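Local structure of Xaa-Pro Dipeptidase (Alteromonas macleodii, 2QS8) at residues Y274-S288 / P300-T312. The protein probably acts as a metal-dependent carboxypeptidase or dipeptidase of the amidohydrolase superfamily, and holds a methionine in its active site. Numbering follows the deposited sequence.
Sequences YVPTISAGEFVAEKS and PKAASVGPQISDT. With MET (methionine), chain D.
Ile309 points from helix 300-312 into the start of helix 278-287, and its two branches serve different partners. CG2, anti to the backbone N (chi1 -65° for CG1), lies 3.5 Å from Pro276 O and slides past the Ile278 side chain, which runs the opposite way, with Ile278 CG1 to Ile309 CG2 at 4.0 Å. The extended CG1 arm carries CD1 over Gly281 CA and on to the bound methionine, whose CE it meets at 3.2 Å. Thr277 OG1 and Ala280 CB also approach this methyl, so Ile309 forms part of the wall round the ligand's methyl end. An alanine in place of Ile309 would probably leave the methionine methyl without this part of its wall and remove one of the side chains packed on Ile278.

Next along the interface two glycines let the backbones meet, Gly281 O lying 3.2 Å from Gly306 CA; a CB on either residue would clash with the opposite helix. Val284 follows, its CB against Ala302 CB at 3.7 Å and its CG2 over Gly306 CA, while Ala285 CB touches the ring of Pro307 at CG. At the far end Ser288 OG, turned back onto Ala285 O, rests on Ala303.

The helix axes approach to 7.1 Å, crossing at -142°, roughly antiparallel. Tyr274, on strand 273-275 of the TIM barrel, crosses Thr312 at about a right angle; its OH is hydrogen-bonded to His255 O, and Thr312 OG1 to Thr257 O. Helix 339-346 covers Ile278 and Glu282 through Tyr343, on the side of helix 278-287, while Tyr274 packs strand 273-275 against helix 299-319.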
loop_
_atom_site.group_PDB
_atom_site.type_symbol
_atom_site.label_atom_id
_atom_site.label_comp_id
_atom_site.label_asym_id
_atom_site.label_seq_id
_atom_site.Cartn_x
_atom_site.Cartn_y
_atom_site.Cartn_z
ATOM N N TYR A 274 27.600 10.732 17.407
ATOM C CA TYR A 274 26.836 10.501 18.626
ATOM C C TYR A 274 26.493 11.844 19.286
ATOM O O TYR A 274 27.384 12.608 19.638
ATOM C CB TYR A 274 27.632 9.635 19.615
ATOM C CG TYR A 274 26.936 9.406 20.953
ATOM C CD1 TYR A 274 27.669 9.260 22.127
ATOM C CD2 TYR A 274 25.549 9.316 21.036
ATOM C CE1 TYR A 274 27.038 9.030 23.351
ATOM C CE2 TYR A 274 24.910 9.085 22.250
ATOM C CZ TYR A 274 25.660 8.943 23.400
ATOM O OH TYR A 274 25.027 8.715 24.602
ATOM N N VAL A 275 25.199 12.120 19.436
ATOM C CA VAL A 275 24.707 13.349 20.064
ATOM C C VAL A 275 24.066 12.876 21.374
ATOM O O VAL A 275 22.903 12.481 21.406
ATOM C CB VAL A 275 23.651 14.028 19.187
ATOM C CG1 VAL A 275 23.283 15.368 19.759
ATOM C CG2 VAL A 275 24.168 14.171 17.789
ATOM N N PRO A 276 24.822 12.932 22.477
ATOM C CA PRO A 276 24.375 12.499 23.800
ATOM C C PRO A 276 23.157 13.116 24.488
ATOM O O PRO A 276 22.341 12.385 25.031
ATOM C CB PRO A 276 25.640 12.633 24.642
ATOM C CG PRO A 276 26.312 13.805 24.032
ATOM C CD PRO A 276 26.153 13.556 22.556
ATOM N N THR A 277 23.026 14.434 24.469
ATOM C CA THR A 277 21.924 15.100 25.167
ATOM C C THR A 277 21.918 14.648 26.624
ATOM O O THR A 277 20.891 14.206 27.156
ATOM C CB THR A 277 20.524 14.803 24.546
ATOM O OG1 THR A 277 20.136 13.440 24.810
ATOM C CG2 THR A 277 20.546 15.083 23.049
ATOM N N ILE A 278 23.078 14.747 27.263
ATOM C CA ILE A 278 23.198 14.361 28.664
ATOM C C ILE A 278 22.242 15.195 29.524
ATOM O O ILE A 278 21.589 14.664 30.416
ATOM C CB ILE A 278 24.639 14.561 29.196
ATOM C CG1 ILE A 278 25.625 13.766 28.344
ATOM C CG2 ILE A 278 24.724 14.094 30.651
ATOM C CD1 ILE A 278 27.072 14.050 28.664
ATOM N N SER A 279 22.163 16.492 29.237
ATOM C CA SER A 279 21.295 17.405 29.978
ATOM C C SER A 279 19.873 16.871 30.103
ATOM O O SER A 279 19.341 16.751 31.204
ATOM C CB SER A 279 21.241 18.772 29.294
ATOM O OG SER A 279 22.494 19.426 29.339
ATOM N N ALA A 280 19.263 16.565 28.963
ATOM C CA ALA A 280 17.898 16.056 28.938
ATOM C C ALA A 280 17.816 14.773 29.751
ATOM O O ALA A 280 16.811 14.516 30.408
ATOM C CB ALA A 280 17.448 15.800 27.498
ATOM N N GLY A 281 18.877 13.975 29.694
ATOM C CA GLY A 281 18.913 12.734 30.442
ATOM C C GLY A 281 18.812 13.021 31.931
ATOM O O GLY A 281 17.954 12.469 32.623
ATOM N N GLU A 282 19.688 13.900 32.417
ATOM C CA GLU A 282 19.708 14.283 33.823
ATOM C C GLU A 282 18.385 14.945 34.212
ATOM O O GLU A 282 17.934 14.829 35.353
ATOM C CB GLU A 282 20.870 15.249 34.093
ATOM C CG GLU A 282 22.251 14.660 33.854
ATOM C CD GLU A 282 22.591 13.542 34.825
ATOM O OE1 GLU A 282 22.477 13.771 36.045
ATOM O OE2 GLU A 282 22.978 12.446 34.374
ATOM N N PHE A 283 17.769 15.635 33.256
ATOM C CA PHE A 283 16.502 16.322 33.495
ATOM C C PHE A 283 15.374 15.354 33.871
ATOM O O PHE A 283 14.734 15.511 34.910
ATOM C CB PHE A 283 16.082 17.113 32.257
ATOM C CG PHE A 283 14.875 17.979 32.476
ATOM C CD1 PHE A 283 15.010 19.258 32.998
ATOM C CD2 PHE A 283 13.601 17.510 32.185
ATOM C CE1 PHE A 283 13.900 20.055 33.227
ATOM C CE2 PHE A 283 12.482 18.302 32.412
ATOM C CZ PHE A 283 12.633 19.576 32.934
ATOM N N VAL A 284 15.135 14.356 33.029
ATOM C CA VAL A 284 14.066 13.409 33.298
ATOM C C VAL A 284 14.345 12.555 34.530
ATOM O O VAL A 284 13.412 12.105 35.195
ATOM C CB VAL A 284 13.769 12.494 32.070
ATOM C CG1 VAL A 284 13.320 13.339 30.887
ATOM C CG2 VAL A 284 14.983 11.687 31.705
ATOM N N ALA A 285 15.627 12.334 34.826
ATOM C CA ALA A 285 15.965 11.573 36.018
ATOM C C ALA A 285 15.497 12.283 37.280
ATOM O O ALA A 285 14.724 11.760 38.052
ATOM C CB ALA A 285 17.462 11.318 36.076
ATOM N N GLU A 286 15.976 13.518 37.415
ATOM C CA GLU A 286 15.627 14.358 38.550
ATOM C C GLU A 286 14.115 14.498 38.680
ATOM O O GLU A 286 13.561 14.314 39.764
ATOM C CB GLU A 286 16.257 15.742 38.382
ATOM C CG GLU A 286 16.025 16.696 39.547
ATOM C CD GLU A 286 16.178 18.163 39.148
ATOM O OE1 GLU A 286 17.158 18.495 38.437
ATOM O OE2 GLU A 286 15.321 18.985 39.548
ATOM N N LYS A 287 13.452 14.810 37.571
ATOM C CA LYS A 287 12.007 15.002 37.579
ATOM C C LYS A 287 11.222 13.731 37.868
ATOM O O LYS A 287 10.111 13.800 38.381
ATOM C CB LYS A 287 11.542 15.611 36.251
ATOM C CG LYS A 287 12.183 16.963 35.927
ATOM C CD LYS A 287 11.878 17.994 36.993
ATOM C CE LYS A 287 12.449 19.350 36.626
ATOM N NZ LYS A 287 12.167 20.373 37.670
ATOM N N SER A 288 11.802 12.574 37.554
ATOM C CA SER A 288 11.125 11.304 37.786
ATOM C C SER A 288 10.927 11.016 39.276
ATOM O O SER A 288 10.185 10.105 39.646
ATOM C CB SER A 288 11.907 10.157 37.149
ATOM O OG SER A 288 13.087 9.899 37.881
ATOM N N PRO A 300 8.184 5.698 34.625
ATOM C CA PRO A 300 9.094 4.546 34.670
ATOM C C PRO A 300 10.236 4.650 33.657
ATOM O O PRO A 300 11.391 4.360 33.972
ATOM C CB PRO A 300 8.178 3.361 34.353
ATOM C CG PRO A 300 6.847 3.816 34.828
ATOM C CD PRO A 300 6.798 5.258 34.389
ATOM N N LYS A 301 9.892 5.059 32.438
ATOM C CA LYS A 301 10.851 5.200 31.350
ATOM C C LYS A 301 11.894 6.272 31.644
ATOM O O LYS A 301 13.078 6.084 31.368
ATOM C CB LYS A 301 10.112 5.530 30.045
ATOM C CG LYS A 301 9.072 4.481 29.641
ATOM C CD LYS A 301 8.444 4.781 28.282
ATOM C CE LYS A 301 7.681 6.097 28.304
ATOM N NZ LYS A 301 7.145 6.458 26.960
ATOM N N ALA A 302 11.447 7.390 32.203
ATOM C CA ALA A 302 12.343 8.490 32.532
ATOM C C ALA A 302 13.348 8.096 33.620
ATOM O O ALA A 302 14.523 8.456 33.544
ATOM C CB ALA A 302 11.534 9.707 32.976
ATOM N N ALA A 303 12.886 7.358 34.624
ATOM C CA ALA A 303 13.742 6.917 35.719
ATOM C C ALA A 303 14.800 5.931 35.230
ATOM O O ALA A 303 15.911 5.888 35.757
ATOM C CB ALA A 303 12.904 6.279 36.806
ATOM N N SER A 304 14.447 5.143 34.218
ATOM C CA SER A 304 15.352 4.154 33.647
ATOM C C SER A 304 16.379 4.726 32.662
ATOM O O SER A 304 17.589 4.557 32.837
ATOM C CB SER A 304 14.542 3.069 32.944
ATOM O OG SER A 304 15.366 2.304 32.078
ATOM N N VAL A 305 15.887 5.399 31.628
ATOM C CA VAL A 305 16.738 5.967 30.589
ATOM C C VAL A 305 17.632 7.119 31.028
ATOM O O VAL A 305 18.847 7.074 30.845
ATOM C CB VAL A 305 15.886 6.436 29.372
ATOM C CG1 VAL A 305 16.765 7.137 28.348
ATOM C CG2 VAL A 305 15.197 5.246 28.729
ATOM N N GLY A 306 17.035 8.153 31.605
ATOM C CA GLY A 306 17.806 9.311 32.032
ATOM C C GLY A 306 19.171 9.146 32.709
ATOM O O GLY A 306 20.141 9.764 32.277
ATOM N N PRO A 307 19.280 8.336 33.775
ATOM C CA PRO A 307 20.546 8.128 34.495
ATOM C C PRO A 307 21.680 7.454 33.721
ATOM O O PRO A 307 22.853 7.665 34.025
ATOM C CB PRO A 307 20.128 7.288 35.705
ATOM C CG PRO A 307 18.648 7.567 35.854
ATOM C CD PRO A 307 18.183 7.603 34.429
ATOM N N GLN A 308 21.324 6.648 32.727
ATOM C CA GLN A 308 22.303 5.910 31.932
ATOM C C GLN A 308 23.062 6.707 30.869
ATOM O O GLN A 308 24.155 6.317 30.476
ATOM C CB GLN A 308 21.611 4.714 31.272
ATOM C CG GLN A 308 22.504 3.839 30.399
ATOM C CD GLN A 308 23.657 3.220 31.167
ATOM O OE1 GLN A 308 23.457 2.612 32.218
ATOM N NE2 GLN A 308 24.872 3.364 30.641
ATOM N N ILE A 309 22.496 7.811 30.397
ATOM C CA ILE A 309 23.164 8.590 29.358
ATOM C C ILE A 309 24.570 9.060 29.736
ATOM O O ILE A 309 25.504 8.899 28.956
ATOM C CB ILE A 309 22.299 9.792 28.927
ATOM C CG1 ILE A 309 21.018 9.277 28.262
ATOM C CG2 ILE A 309 23.062 10.669 27.946
ATOM C CD1 ILE A 309 20.093 10.362 27.743
ATOM N N SER A 310 24.722 9.630 30.929
ATOM C CA SER A 310 26.027 10.106 31.388
ATOM C C SER A 310 27.058 8.978 31.380
ATOM O O SER A 310 28.225 9.182 31.035
ATOM C CB SER A 310 25.918 10.683 32.801
ATOM O OG SER A 310 25.483 9.691 33.716
ATOM N N ASP A 311 26.619 7.785 31.764
ATOM C CA ASP A 311 27.501 6.632 31.804
ATOM C C ASP A 311 27.832 6.159 30.391
ATOM O O ASP A 311 28.977 5.832 30.092
ATOM C CB ASP A 311 26.853 5.503 32.600
ATOM C CG ASP A 311 27.829 4.396 32.911
ATOM O OD1 ASP A 311 28.831 4.682 33.603
ATOM O OD2 ASP A 311 27.605 3.251 32.461
ATOM N N THR A 312 26.829 6.121 29.521
ATOM C CA THR A 312 27.041 5.709 28.141
ATOM C C THR A 312 27.975 6.697 27.433
ATOM O O THR A 312 28.819 6.305 26.629
ATOM C CB THR A 312 25.700 5.628 27.386
ATOM O OG1 THR A 312 24.966 4.489 27.855
ATOM C CG2 THR A 312 25.918 5.496 25.895
HETATM N N MET D . 13.267 13.354 24.286
HETATM C CA MET D . 13.890 12.071 24.728
HETATM C C MET D . 12.844 10.988 24.978
HETATM O O MET D . 13.212 9.797 24.918
HETATM C CB MET D . 14.690 12.299 26.009
HETATM C CG MET D . 15.408 11.068 26.489
HETATM S SD MET D . 16.478 11.447 27.832
HETATM C CE MET D . 17.704 12.397 26.980
HETATM O OXT MET D . 11.675 11.348 25.240
#